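Local coordinates for extracellular solute-binding protein family 5 (Brucella melitensis, PDB 4ONY) that probably binds a peptide or related solute in the periplasm and hands it to an ABC transporter for import, at residues R328-L333 with D412-A417; S354-S359 with R549-G554; A526-L531 with R545-V550. One frame throughout, in Å; residues are numbered along the deposited sequence.

Interaction 1 (R328-L333 with D412-A417); sequences RQALGL and DLLSQA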
ATOM      1  N   ARG A 328      21.723 -18.404  -1.919  1.00 10.80           N
ATOM      2  CA  ARG A 328      20.374 -17.874  -1.662  1.00 11.39           C
ATOM      3  C   ARG A 328      19.337 -18.603  -2.521  1.00 11.24           C
ATOM      4  O   ARG A 328      18.288 -18.999  -2.022  1.00 11.06           O
ATOM      5  CB  ARG A 328      20.313 -16.350  -1.900  1.00 11.49           C
ATOM      6  CG  ARG A 328      21.270 -15.609  -0.966  1.00 11.52           C
ATOM      7  CD  ARG A 328      21.012 -14.143  -0.938  1.00 11.51           C
ATOM      8  NE  ARG A 328      21.121 -13.533  -2.276  1.00 11.55           N
ATOM      9  CZ  ARG A 328      22.179 -12.966  -2.818  1.00 11.15           C
ATOM     10  NH1 ARG A 328      23.337 -12.972  -2.224  1.00 11.65           N
ATOM     11  NH2 ARG A 328      22.058 -12.383  -4.007  1.00 11.07           N
ATOM     12  N   GLN A 329      19.655 -18.823  -3.786  1.00 11.84           N
ATOM     13  CA  GLN A 329      18.748 -19.536  -4.686  1.00 12.97           C
ATOM     14  C   GLN A 329      18.435 -20.949  -4.169  1.00 13.05           C
ATOM     15  O   GLN A 329      17.279 -21.342  -4.107  1.00 12.69           O
ATOM     16  CB  GLN A 329      19.363 -19.615  -6.077  1.00 14.44           C
ATOM     17  CG  GLN A 329      18.496 -20.122  -7.226  1.00 16.44           C
ATOM     18  CD  GLN A 329      19.355 -20.352  -8.489  1.00 18.43           C
ATOM     19  OE1 GLN A 329      20.602 -20.139  -8.509  1.00 21.87           O
ATOM     20  NE2 GLN A 329      18.734 -20.794  -9.499  1.00 19.52           N
ATOM     21  N   ALA A 330      19.474 -21.709  -3.800  1.00 12.89           N
ATOM     22  CA  ALA A 330      19.292 -23.046  -3.208  1.00 13.03           C
ATOM     23  C   ALA A 330      18.397 -23.011  -1.967  1.00 13.04           C
ATOM     24  O   ALA A 330      17.467 -23.831  -1.831  1.00 12.69           O
ATOM     25  CB  ALA A 330      20.640 -23.642  -2.809  1.00 13.14           C
ATOM     26  N   LEU A 331      18.694 -22.110  -1.041  1.00 13.31           N
ATOM     27  CA  LEU A 331      17.948 -22.092   0.235  1.00 14.60           C
ATOM     28  C   LEU A 331      16.479 -21.708   0.046  1.00 14.94           C
ATOM     29  O   LEU A 331      15.623 -22.211   0.750  1.00 15.46           O
ATOM     30  CB  LEU A 331      18.595 -21.167   1.253  1.00 15.37           C
ATOM     31  CG  LEU A 331      20.020 -21.596   1.646  1.00 16.94           C
ATOM     32  CD1 LEU A 331      20.625 -20.606   2.629  1.00 18.17           C
ATOM     33  CD2 LEU A 331      20.242 -23.002   2.131  1.00 17.29           C
ATOM     34  N   GLY A 332      16.221 -20.793  -0.883  1.00 15.14           N
ATOM     35  CA  GLY A 332      14.878 -20.456  -1.318  1.00 15.73           C
ATOM     36  C   GLY A 332      14.058 -21.654  -1.796  1.00 16.77           C
ATOM     37  O   GLY A 332      12.856 -21.684  -1.577  1.00 18.98           O
ATOM     38  N   LEU A 333      14.688 -22.641  -2.430  1.00 15.57           N
ATOM     39  CA  LEU A 333      13.926 -23.769  -2.973  1.00 15.71           C
ATOM     40  C   LEU A 333      13.363 -24.646  -1.851  1.00 15.66           C
ATOM     41  O   LEU A 333      12.423 -25.417  -2.081  1.00 16.63           O
ATOM     42  CB  LEU A 333      14.837 -24.629  -3.870  1.00 15.77           C
ATOM     43  CG  LEU A 333      15.403 -23.967  -5.101  1.00 15.77           C
ATOM     44  CD1 LEU A 333      16.489 -24.851  -5.706  1.00 15.55           C
ATOM     45  CD2 LEU A 333      14.320 -23.639  -6.114  1.00 15.84           C
ATOM     46  N   ASP A 412      22.355 -29.785  -5.374  1.00 19.21           N
ATOM     47  CA  ASP A 412      23.181 -29.577  -6.549  0.50 19.44           C
ATOM     48  C   ASP A 412      23.703 -28.101  -6.638  1.00 19.15           C
ATOM     49  O   ASP A 412      24.898 -27.865  -6.906  1.00 17.66           O
ATOM     50  CB  ASP A 412      22.420 -30.027  -7.825  0.50 19.65           C
ATOM     51  CG  ASP A 412      22.105 -31.551  -7.856  0.50 19.96           C
ATOM     52  OD1 ASP A 412      22.716 -32.344  -7.117  0.50 20.23           O
ATOM     53  OD2 ASP A 412      21.219 -31.961  -8.641  0.50 20.23           O
ATOM     54  N   LEU A 413      22.817 -27.126  -6.442  1.00 18.51           N
ATOM     55  CA  LEU A 413      23.239 -25.697  -6.439  1.00 18.37           C
ATOM     56  C   LEU A 413      24.300 -25.390  -5.369  1.00 16.73           C
ATOM     57  O   LEU A 413      25.284 -24.703  -5.656  1.00 18.20           O
ATOM     58  CB  LEU A 413      22.057 -24.743  -6.223  1.00 19.81           C
ATOM     59  CG  LEU A 413      21.191 -24.462  -7.458  1.00 22.49           C
ATOM     60  CD1 LEU A 413      19.848 -23.827  -7.092  1.00 22.48           C
ATOM     61  CD2 LEU A 413      21.908 -23.540  -8.450  1.00 24.86           C
ATOM     62  N   LEU A 414      24.113 -25.884  -4.155  1.00 15.19           N
ATOM     63  CA  LEU A 414      25.066 -25.610  -3.075  1.00 15.54           C
ATOM     64  C   LEU A 414      26.421 -26.265  -3.412  1.00 15.32           C
ATOM     65  O   LEU A 414      27.440 -25.674  -3.152  1.00 14.08           O
ATOM     66  CB  LEU A 414      24.569 -26.109  -1.697  1.00 15.22           C
ATOM     67  CG  LEU A 414      23.358 -25.350  -1.148  1.00 15.18           C
ATOM     68  CD1 LEU A 414      22.745 -26.096   0.028  1.00 15.54           C
ATOM     69  CD2 LEU A 414      23.723 -23.945  -0.753  1.00 14.82           C
ATOM     70  N   SER A 415      26.398 -27.467  -4.002  1.00 16.02           N
ATOM     71  CA  SER A 415      27.634 -28.125  -4.441  1.00 17.13           C
ATOM     72  C   SER A 415      28.363 -27.304  -5.524  1.00 16.85           C
ATOM     73  O   SER A 415      29.560 -27.079  -5.425  1.00 16.23           O
ATOM     74  CB  SER A 415      27.363 -29.554  -4.914  1.00 18.59           C
ATOM     75  OG  SER A 415      26.852 -30.319  -3.847  1.00 19.57           O
ATOM     76  N   GLN A 416      27.627 -26.784  -6.498  1.00 17.28           N
ATOM     77  CA  GLN A 416      28.224 -25.878  -7.507  1.00 18.19           C
ATOM     78  C   GLN A 416      28.823 -24.622  -6.866  1.00 17.61           C
ATOM     79  O   GLN A 416      29.787 -24.076  -7.348  1.00 17.57           O
ATOM     80  CB  GLN A 416      27.167 -25.465  -8.551  1.00 19.96           C
ATOM     81  CG  GLN A 416      26.631 -26.641  -9.372  1.00 21.21           C
ATOM     82  CD  GLN A 416      27.669 -27.272 -10.331  1.00 22.84           C
ATOM     83  OE1 GLN A 416      27.985 -26.702 -11.343  1.00 26.37           O
ATOM     84  NE2 GLN A 416      28.135 -28.449 -10.036  1.00 23.72           N
ATOM     85  N   ALA A 417      28.250 -24.184  -5.745  1.00 17.44           N
ATOM     86  CA  ALA A 417      28.755 -23.034  -4.995  1.00 16.43           C
ATOM     87  C   ALA A 417      29.807 -23.329  -3.947  1.00 16.32           C
ATOM     88  O   ALA A 417      30.172 -22.449  -3.202  1.00 18.31           O
ATOM     89  CB  ALA A 417      27.617 -22.336  -4.330  1.00 16.27           C
TER

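Interaction 2 (S354-S359 with R549-G554); sequences SFWEGS and RVLISG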
ATOM      1  N   SER A 354       6.079 -12.652  -7.146  1.00 12.01           N
ATOM      2  CA  SER A 354       6.589 -11.394  -7.690  1.00 11.59           C
ATOM      3  C   SER A 354       6.545 -10.314  -6.604  1.00 11.37           C
ATOM      4  O   SER A 354       5.680 -10.371  -5.723  1.00 11.08           O
ATOM      5  CB  SER A 354       5.653 -10.952  -8.815  1.00 11.41           C
ATOM      6  OG  SER A 354       5.910  -9.634  -9.307  1.00 11.33           O
ATOM      7  N   PHE A 355       7.397  -9.312  -6.757  1.00 11.26           N
ATOM      8  CA  PHE A 355       7.328  -8.117  -5.934  1.00 11.93           C
ATOM      9  C   PHE A 355       6.170  -7.194  -6.344  1.00 11.96           C
ATOM     10  O   PHE A 355       5.924  -6.228  -5.655  1.00 12.24           O
ATOM     11  CB  PHE A 355       8.675  -7.395  -5.968  1.00 11.86           C
ATOM     12  CG  PHE A 355       9.780  -8.176  -5.298  1.00 12.01           C
ATOM     13  CD1 PHE A 355       9.998  -8.047  -3.966  1.00 12.22           C
ATOM     14  CD2 PHE A 355      10.544  -9.057  -6.001  1.00 12.75           C
ATOM     15  CE1 PHE A 355      10.981  -8.756  -3.337  1.00 12.67           C
ATOM     16  CE2 PHE A 355      11.535  -9.799  -5.386  1.00 12.41           C
ATOM     17  CZ  PHE A 355      11.764  -9.635  -4.051  1.00 12.32           C
ATOM     18  N   TRP A 356       5.453  -7.512  -7.440  1.00 12.07           N
ATOM     19  CA  TRP A 356       4.210  -6.824  -7.774  1.00 12.40           C
ATOM     20  C   TRP A 356       3.120  -7.889  -7.995  1.00 12.85           C
ATOM     21  O   TRP A 356       2.283  -7.786  -8.888  1.00 13.20           O
ATOM     22  CB  TRP A 356       4.389  -5.859  -8.982  1.00 12.18           C
ATOM     23  CG  TRP A 356       5.157  -4.634  -8.542  1.00 11.80           C
ATOM     24  CD1 TRP A 356       4.647  -3.476  -8.010  1.00 12.11           C
ATOM     25  CD2 TRP A 356       6.581  -4.494  -8.494  1.00 11.50           C
ATOM     26  NE1 TRP A 356       5.663  -2.613  -7.639  1.00 11.82           N
ATOM     27  CE2 TRP A 356       6.862  -3.209  -7.916  1.00 11.58           C
ATOM     28  CE3 TRP A 356       7.645  -5.318  -8.867  1.00 10.87           C
ATOM     29  CZ2 TRP A 356       8.144  -2.747  -7.730  1.00 11.22           C
ATOM     30  CZ3 TRP A 356       8.929  -4.857  -8.685  1.00 11.01           C
ATOM     31  CH2 TRP A 356       9.180  -3.571  -8.111  1.00 11.07           C
ATOM     32  N   GLU A 357       3.127  -8.882  -7.118  1.00 13.46           N
ATOM     33  CA  GLU A 357       2.219 -10.024  -7.145  1.00 14.23           C
ATOM     34  C   GLU A 357       0.761  -9.650  -7.410  1.00 15.16           C
ATOM     35  O   GLU A 357       0.172  -8.830  -6.709  1.00 15.10           O
ATOM     36  CB  GLU A 357       2.303 -10.751  -5.803  1.00 14.62           C
ATOM     37  CG  GLU A 357       1.427 -11.996  -5.651  1.00 14.97           C
ATOM     38  CD  GLU A 357       1.759 -13.098  -6.631  1.00 15.11           C
ATOM     39  OE1 GLU A 357       2.931 -13.267  -6.982  1.00 14.76           O
ATOM     40  OE2 GLU A 357       0.834 -13.824  -7.057  1.00 15.21           O
ATOM     41  N   GLY A 358       0.186 -10.343  -8.366  1.00 15.89           N
ATOM     42  CA  GLY A 358      -1.228 -10.240  -8.688  1.00 17.32           C
ATOM     43  C   GLY A 358      -1.583  -9.054  -9.554  1.00 18.15           C
ATOM     44  O   GLY A 358      -2.779  -8.818  -9.785  1.00 21.18           O
ATOM     45  N   SER A 359      -0.591  -8.273  -9.996  1.00 16.24           N
ATOM     46  CA  SER A 359      -0.866  -7.097 -10.799  1.00 15.62           C
ATOM     47  C   SER A 359      -0.259  -7.237 -12.187  1.00 15.50           C
ATOM     48  O   SER A 359       0.570  -8.094 -12.432  1.00 14.28           O
ATOM     49  CB  SER A 359      -0.318  -5.828 -10.121  1.00 15.47           C
ATOM     50  OG  SER A 359       1.106  -5.744 -10.211  1.00 14.04           O
ATOM     51  N   ARG A 549      12.211  -8.686 -12.442  1.00 10.93           N
ATOM     52  CA  ARG A 549      13.016  -9.810 -12.952  1.00 10.98           C
ATOM     53  C   ARG A 549      14.392  -9.831 -12.297  1.00 10.85           C
ATOM     54  O   ARG A 549      14.892 -10.883 -11.913  1.00 10.02           O
ATOM     55  CB  ARG A 549      13.182  -9.773 -14.461  1.00 11.26           C
ATOM     56  CG  ARG A 549      11.898  -9.993 -15.248  1.00 11.36           C
ATOM     57  CD  ARG A 549      12.136 -10.067 -16.753  1.00 11.91           C
ATOM     58  NE  ARG A 549      10.901  -9.755 -17.465  1.00 12.17           N
ATOM     59  CZ  ARG A 549       9.908 -10.617 -17.693  1.00 12.01           C
ATOM     60  NH1 ARG A 549       9.981 -11.909 -17.346  1.00 11.43           N
ATOM     61  NH2 ARG A 549       8.806 -10.149 -18.242  1.00 11.85           N
ATOM     62  N   VAL A 550      14.966  -8.646 -12.130  1.00 10.78           N
ATOM     63  CA  VAL A 550      16.277  -8.557 -11.512  1.00 11.13           C
ATOM     64  C   VAL A 550      16.240  -8.950 -10.027  1.00 10.88           C
ATOM     65  O   VAL A 550      17.163  -9.642  -9.528  1.00 11.13           O
ATOM     66  CB  VAL A 550      16.877  -7.141 -11.664  1.00 11.34           C
ATOM     67  CG1 VAL A 550      18.197  -7.055 -10.897  1.00 11.51           C
ATOM     68  CG2 VAL A 550      17.051  -6.770 -13.141  1.00 11.39           C
ATOM     69  N   LEU A 551      15.191  -8.499  -9.331  1.00 10.38           N
ATOM     70  CA  LEU A 551      15.057  -8.741  -7.931  1.00 10.43           C
ATOM     71  C   LEU A 551      14.795 -10.222  -7.623  1.00 10.22           C
ATOM     72  O   LEU A 551      15.424 -10.803  -6.721  1.00 10.07           O
ATOM     73  CB  LEU A 551      13.947  -7.861  -7.336  1.00 10.56           C
ATOM     74  CG  LEU A 551      14.161  -6.368  -7.304  1.00 10.97           C
ATOM     75  CD1 LEU A 551      12.897  -5.646  -6.829  1.00 11.69           C
ATOM     76  CD2 LEU A 551      15.334  -5.979  -6.393  1.00 11.28           C
ATOM     77  N   ILE A 552      13.911 -10.831  -8.394  1.00 10.28           N
ATOM     78  CA  ILE A 552      13.668 -12.269  -8.299  1.00 10.52           C
ATOM     79  C   ILE A 552      14.967 -13.058  -8.557  1.00 11.06           C
ATOM     80  O   ILE A 552      15.244 -14.052  -7.866  1.00 10.72           O
ATOM     81  CB  ILE A 552      12.609 -12.736  -9.296  1.00 10.79           C
ATOM     82  CG1 ILE A 552      11.231 -12.191  -8.905  1.00 11.09           C
ATOM     83  CG2 ILE A 552      12.557 -14.279  -9.359  1.00 11.00           C
ATOM     84  CD1 ILE A 552      10.218 -12.216 -10.050  1.00 11.37           C
ATOM     85  N   SER A 553      15.745 -12.610  -9.556  1.00 11.21           N
ATOM     86  CA  SER A 553      16.956 -13.304  -9.996  1.00 11.40           C
ATOM     87  C   SER A 553      18.106 -13.179  -8.995  1.00 11.64           C
ATOM     88  O   SER A 553      19.076 -13.913  -9.077  1.00 11.43           O
ATOM     89  CB  SER A 553      17.407 -12.813 -11.360  1.00 11.27           C
ATOM     90  OG  SER A 553      16.445 -13.116 -12.358  1.00 11.94           O
ATOM     91  N   GLY A 554      17.980 -12.267  -8.041  1.00 12.12           N
ATOM     92  CA  GLY A 554      18.936 -12.134  -6.975  1.00 12.98           C
ATOM     93  C   GLY A 554      18.649 -12.999  -5.744  1.00 13.52           C
ATOM     94  O   GLY A 554      19.482 -13.060  -4.848  1.00 14.34           O
TER

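Interaction 3 (A526-L531 with R545-V550); sequences AMIEAL and RALDRV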
ATOM      1  N   ALA A 526      19.649   0.832 -12.400  1.00 13.92           N
ATOM      2  CA  ALA A 526      19.250   1.216 -13.767  1.00 14.17           C
ATOM      3  C   ALA A 526      17.745   0.991 -14.040  1.00 14.00           C
ATOM      4  O   ALA A 526      17.113   1.798 -14.733  1.00 13.84           O
ATOM      5  CB  ALA A 526      20.070   0.461 -14.801  1.00 14.90           C
ATOM      6  N   MET A 527      17.160  -0.082 -13.498  1.00 13.43           N
ATOM      7  CA  MET A 527      15.716  -0.303 -13.695  1.00 13.65           C
ATOM      8  C   MET A 527      14.870   0.720 -12.912  1.00 13.20           C
ATOM      9  O   MET A 527      13.831   1.122 -13.372  1.00 12.56           O
ATOM     10  CB  MET A 527      15.314  -1.745 -13.335  1.00 13.14           C
ATOM     11  CG  MET A 527      15.949  -2.825 -14.226  1.00 13.66           C
ATOM     12  SD  MET A 527      15.970  -2.560 -16.020  1.00 13.97           S
ATOM     13  CE  MET A 527      17.554  -1.787 -16.251  1.00 15.35           C
ATOM     14  N   ILE A 528      15.345   1.142 -11.737  1.00 13.69           N
ATOM     15  CA  ILE A 528      14.671   2.196 -10.973  1.00 13.82           C
ATOM     16  C   ILE A 528      14.732   3.518 -11.794  1.00 14.78           C
ATOM     17  O   ILE A 528      13.702   4.241 -11.927  1.00 13.64           O
ATOM     18  CB  ILE A 528      15.258   2.396  -9.570  1.00 13.67           C
ATOM     19  CG1 ILE A 528      15.023   1.155  -8.713  1.00 13.41           C
ATOM     20  CG2 ILE A 528      14.638   3.628  -8.866  1.00 13.63           C
ATOM     21  CD1 ILE A 528      15.831   1.156  -7.411  1.00 13.66           C
ATOM     22  N   GLU A 529      15.894   3.813 -12.348  1.00 16.28           N
ATOM     23  CA  GLU A 529      16.001   5.003 -13.211  1.00 17.91           C
ATOM     24  C   GLU A 529      15.008   4.930 -14.366  1.00 16.31           C
ATOM     25  O   GLU A 529      14.355   5.904 -14.670  1.00 15.82           O
ATOM     26  CB  GLU A 529      17.415   5.193 -13.756  1.00 21.63           C
ATOM     27  CG  GLU A 529      18.425   5.504 -12.675  1.00 27.55           C
ATOM     28  CD  GLU A 529      19.860   5.371 -13.126  1.00 34.83           C
ATOM     29  OE1 GLU A 529      20.103   5.561 -14.367  1.00 40.87           O
ATOM     30  OE2 GLU A 529      20.709   5.117 -12.225  1.00 40.83           O
ATOM     31  N   ALA A 530      14.916   3.757 -15.000  1.00 15.16           N
ATOM     32  CA  ALA A 530      14.051   3.586 -16.137  1.00 15.19           C
ATOM     33  C   ALA A 530      12.589   3.748 -15.749  1.00 14.55           C
ATOM     34  O   ALA A 530      11.851   4.389 -16.460  1.00 14.64           O
ATOM     35  CB  ALA A 530      14.269   2.222 -16.771  1.00 15.16           C
ATOM     36  N   LEU A 531      12.159   3.189 -14.618  1.00 13.85           N
ATOM     37  CA  LEU A 531      10.741   3.343 -14.251  1.00 14.04           C
ATOM     38  C   LEU A 531      10.425   4.784 -13.887  1.00 14.35           C
ATOM     39  O   LEU A 531       9.329   5.278 -14.180  1.00 15.12           O
ATOM     40  CB  LEU A 531      10.257   2.339 -13.189  1.00 13.36           C
ATOM     41  CG  LEU A 531      10.754   2.501 -11.757  1.00 13.16           C
ATOM     42  CD1 LEU A 531       9.839   3.402 -10.954  1.00 13.34           C
ATOM     43  CD2 LEU A 531      10.880   1.186 -11.058  1.00 12.89           C
ATOM     44  N   ARG A 545       8.463  -4.374 -14.637  1.00 11.63           N
ATOM     45  CA  ARG A 545       8.651  -5.812 -14.820  1.00 11.72           C
ATOM     46  C   ARG A 545      10.162  -6.167 -14.850  1.00 11.56           C
ATOM     47  O   ARG A 545      10.580  -7.184 -14.275  1.00 11.26           O
ATOM     48  CB  ARG A 545       7.951  -6.281 -16.081  1.00 11.99           C
ATOM     49  CG  ARG A 545       6.424  -6.308 -15.934  1.00 12.33           C
ATOM     50  CD  ARG A 545       5.784  -6.855 -17.211  1.00 12.78           C
ATOM     51  NE  ARG A 545       4.332  -6.859 -17.128  1.00 12.49           N
ATOM     52  CZ  ARG A 545       3.528  -6.888 -18.171  1.00 13.10           C
ATOM     53  NH1 ARG A 545       3.982  -7.029 -19.398  1.00 13.03           N
ATOM     54  NH2 ARG A 545       2.236  -6.859 -17.970  1.00 13.60           N
ATOM     55  N   ALA A 546      10.961  -5.330 -15.508  1.00 11.40           N
ATOM     56  CA  ALA A 546      12.386  -5.588 -15.590  1.00 11.85           C
ATOM     57  C   ALA A 546      13.012  -5.517 -14.200  1.00 11.64           C
ATOM     58  O   ALA A 546      13.824  -6.377 -13.862  1.00 11.63           O
ATOM     59  CB  ALA A 546      13.060  -4.602 -16.546  1.00 12.42           C
ATOM     60  N   LEU A 547      12.583  -4.545 -13.372  1.00 11.40           N
ATOM     61  CA  LEU A 547      13.029  -4.467 -11.977  1.00 11.43           C
ATOM     62  C   LEU A 547      12.659  -5.763 -11.259  1.00 11.34           C
ATOM     63  O   LEU A 547      13.498  -6.383 -10.611  1.00 11.19           O
ATOM     64  CB  LEU A 547      12.455  -3.243 -11.238  1.00 11.57           C
ATOM     65  CG  LEU A 547      12.850  -3.086  -9.748  1.00 11.87           C
ATOM     66  CD1 LEU A 547      14.358  -3.059  -9.533  1.00 11.98           C
ATOM     67  CD2 LEU A 547      12.279  -1.816  -9.152  1.00 12.30           C
ATOM     68  N   ASP A 548      11.405  -6.191 -11.419  1.00 11.43           N
ATOM     69  CA  ASP A 548      10.933  -7.427 -10.808  1.00 11.09           C
ATOM     70  C   ASP A 548      11.847  -8.601 -11.172  1.00 10.84           C
ATOM     71  O   ASP A 548      12.256  -9.391 -10.301  1.00 10.77           O
ATOM     72  CB  ASP A 548       9.468  -7.692 -11.216  1.00 11.35           C
ATOM     73  CG  ASP A 548       8.808  -8.778 -10.396  1.00 11.14           C
ATOM     74  OD1 ASP A 548       8.972  -8.772  -9.177  1.00 11.38           O
ATOM     75  OD2 ASP A 548       8.033  -9.578 -10.960  1.00 12.06           O
ATOM     76  N   ARG A 549      12.211  -8.686 -12.442  1.00 10.93           N
ATOM     77  CA  ARG A 549      13.016  -9.810 -12.952  1.00 10.98           C
ATOM     78  C   ARG A 549      14.392  -9.831 -12.297  1.00 10.85           C
ATOM     79  O   ARG A 549      14.892 -10.883 -11.913  1.00 10.02           O
ATOM     80  CB  ARG A 549      13.182  -9.773 -14.461  1.00 11.26           C
ATOM     81  CG  ARG A 549      11.898  -9.993 -15.248  1.00 11.36           C
ATOM     82  CD  ARG A 549      12.136 -10.067 -16.753  1.00 11.91           C
ATOM     83  NE  ARG A 549      10.901  -9.755 -17.465  1.00 12.17           N
ATOM     84  CZ  ARG A 549       9.908 -10.617 -17.693  1.00 12.01           C
ATOM     85  NH1 ARG A 549       9.981 -11.909 -17.346  1.00 11.43           N
ATOM     86  NH2 ARG A 549       8.806 -10.149 -18.242  1.00 11.85           N
ATOM     87  N   VAL A 550      14.966  -8.646 -12.130  1.00 10.78           N
ATOM     88  CA  VAL A 550      16.277  -8.557 -11.512  1.00 11.13           C
ATOM     89  C   VAL A 550      16.240  -8.950 -10.027  1.00 10.88           C
ATOM     90  O   VAL A 550      17.163  -9.642  -9.528  1.00 11.13           O
ATOM     91  CB  VAL A 550      16.877  -7.141 -11.664  1.00 11.34           C
ATOM     92  CG1 VAL A 550      18.197  -7.055 -10.897  1.00 11.51           C
ATOM     93  CG2 VAL A 550      17.051  -6.770 -13.141  1.00 11.39           C
TER

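Interaction 1 (R328-L333 with D412-A417)
The amide oxygen OE1 of Gln-329 rests against the methyls of Leu-413, 3.6 Å from CD2; this is a van der Waals contact, and no hydrogen bond joins the two segments. The Gln-329 chain is extended, with CG trans to the backbone N (chi1 -171°), which carries the side chain across that of Leu-413 at about a right angle. There the aliphatic CG and the amide carbon CD also meet CD1 of the leucine. That same methyl has a second neighbour, CD1 of Leu-333, at 3.8 Å, so Leu-413 sits across the side chains of two residues one helical turn apart. Between the backbones Ala-330 is the spacer: its CB packs 3.6 Å from CG of Leu-414 and 3.9 Å from CB of Leu-413. The small methyl lets the chains draw close here, with the CA atoms of Ala-330 and Leu-413 5.7 Å apart. Leu-414 also touches Val-327 and Phe-421. With the axes of the two segments 8.8 Å apart and running at 163°, this is an antiparallel helix-helix packing, joining helices 325-333 and 404-416 within one lobe of a family 5 solute-binding protein.

Interaction 2 (S354-S359 with R549-G554)
The Phe-355 ring packs against Leu-551 and Ile-552, and apolar packing of this kind carries the contact. With CG anti to the carbonyl carbon (chi1 -67°), the ring is sent to Leu-551: its CE2 corner touches CB of the leucine at 3.7 Å, while CD1 of the same leucine reaches over one ring face, 4.2 Å above the plane and displaced toward the rim. Ile-552 meets the ring differently: its backbone N lies at the edge near the ring plane, 4.0 Å from CE2. Beside it, CD1 of Ile-552 approaches CA of Ser-354. Trp-356 adds a looser touch, its CH2 lying 4.4 Å from CD1 of Leu-551.

Hydrogen bonds shape each segment but do not cross between them. OG of Ser-354 accepts from N of Trp-356 at 2.9 Å, forming an ST turn, and also bonds OD2 of Asp-548; OD1 of that aspartate takes N of Phe-355. One buried carboxylate from the preceding helical turn thus pins the loop just where the phenyl ring leaves it. Farther on, residues 356-359 form a type II beta turn in which O of Trp-356 receives both N and OG of Ser-359, the hydroxyl at 2.7 Å. On the helix, O of Arg-549 is gripped by N and OG of Ser-553 from opposite faces of its plane.

The loop follows strand 350-351, an outer strand of the six-stranded mixed sheet, and lies against the C-terminal part of helix 537-553. Phe-355 also makes edge-to-face contacts with Trp-503 of helix 499-503 and with Tyr-557 of the adjoining strand 557-562.

Interaction 3 (A526-L531 with R545-V550)
Met-527 lies against Ala-546 and Leu-547 in an apolar contact whose six touching residues are all buried. Its CB rests 3.8 Å from both CA and CB of Leu-547, where the two backbones come nearest, with CA atoms 5.2 Å apart. From there the methionine bends at chi2 (-45°) and again at chi3, and its sulfur SD settles 3.6 Å from CB of Ala-546. CG lies over the backbone between Ala-546 and Leu-547 and also comes within 4.2 Å of CG2 of Val-550.

A second apolar cluster gathers round the branched end of Leu-547. With CG of this residue trans to the backbone N (chi1 179°), its CD2 methyl is directed between two side chains of the partner helix: CD2 of Leu-531 at 3.8 Å and CG1 of Ile-528 at 4.1 Å. CD1 lies 4.1 Å from CB of Met-527, so both branches of the leucine take part.

Polar interactions between the segments are absent, and the charged groups of 545-550 serve other neighbours. Arg-545 bonds the carbonyl of Gln-360, and Arg-549 makes a salt bridge to Glu-372 with further bonds to the carbonyls of Arg-366 and Val-387.

The axes of the two segments run antiparallel at 164° and 9.0 Å apart, as two arms of a helical hairpin formed by helices 522-533 and 537-553. Helix 499-503 flanks it at Ile-528 and Leu-547, while Leu-376 of helix 370-376 touches both Met-527 and Val-550.

How the interactions relate
Interactions 2 and 3 are buried and share helix 537-553: its later turns meet the loop 354-359, its middle packs on helix 522-533. Asp-548 and Leu-547 join them, the first through the loop's polar atoms, the second by packing against Trp-356. Interaction 1 lies farther out, its centre about 32 Å from that of the chain, and is only partly buried. It still connects to interaction 2, since NH2 of Arg-328 probably bonds O of Gly-554, near the C-terminal end of helix 537-553. Interactions 1 and 3 are both antiparallel helix pairs built mainly on aliphatic side chains, with a glutamine amide in the first and a methionine sulfur in the third; interaction 2 adds aromatic rings and a carboxylate-anchored loop.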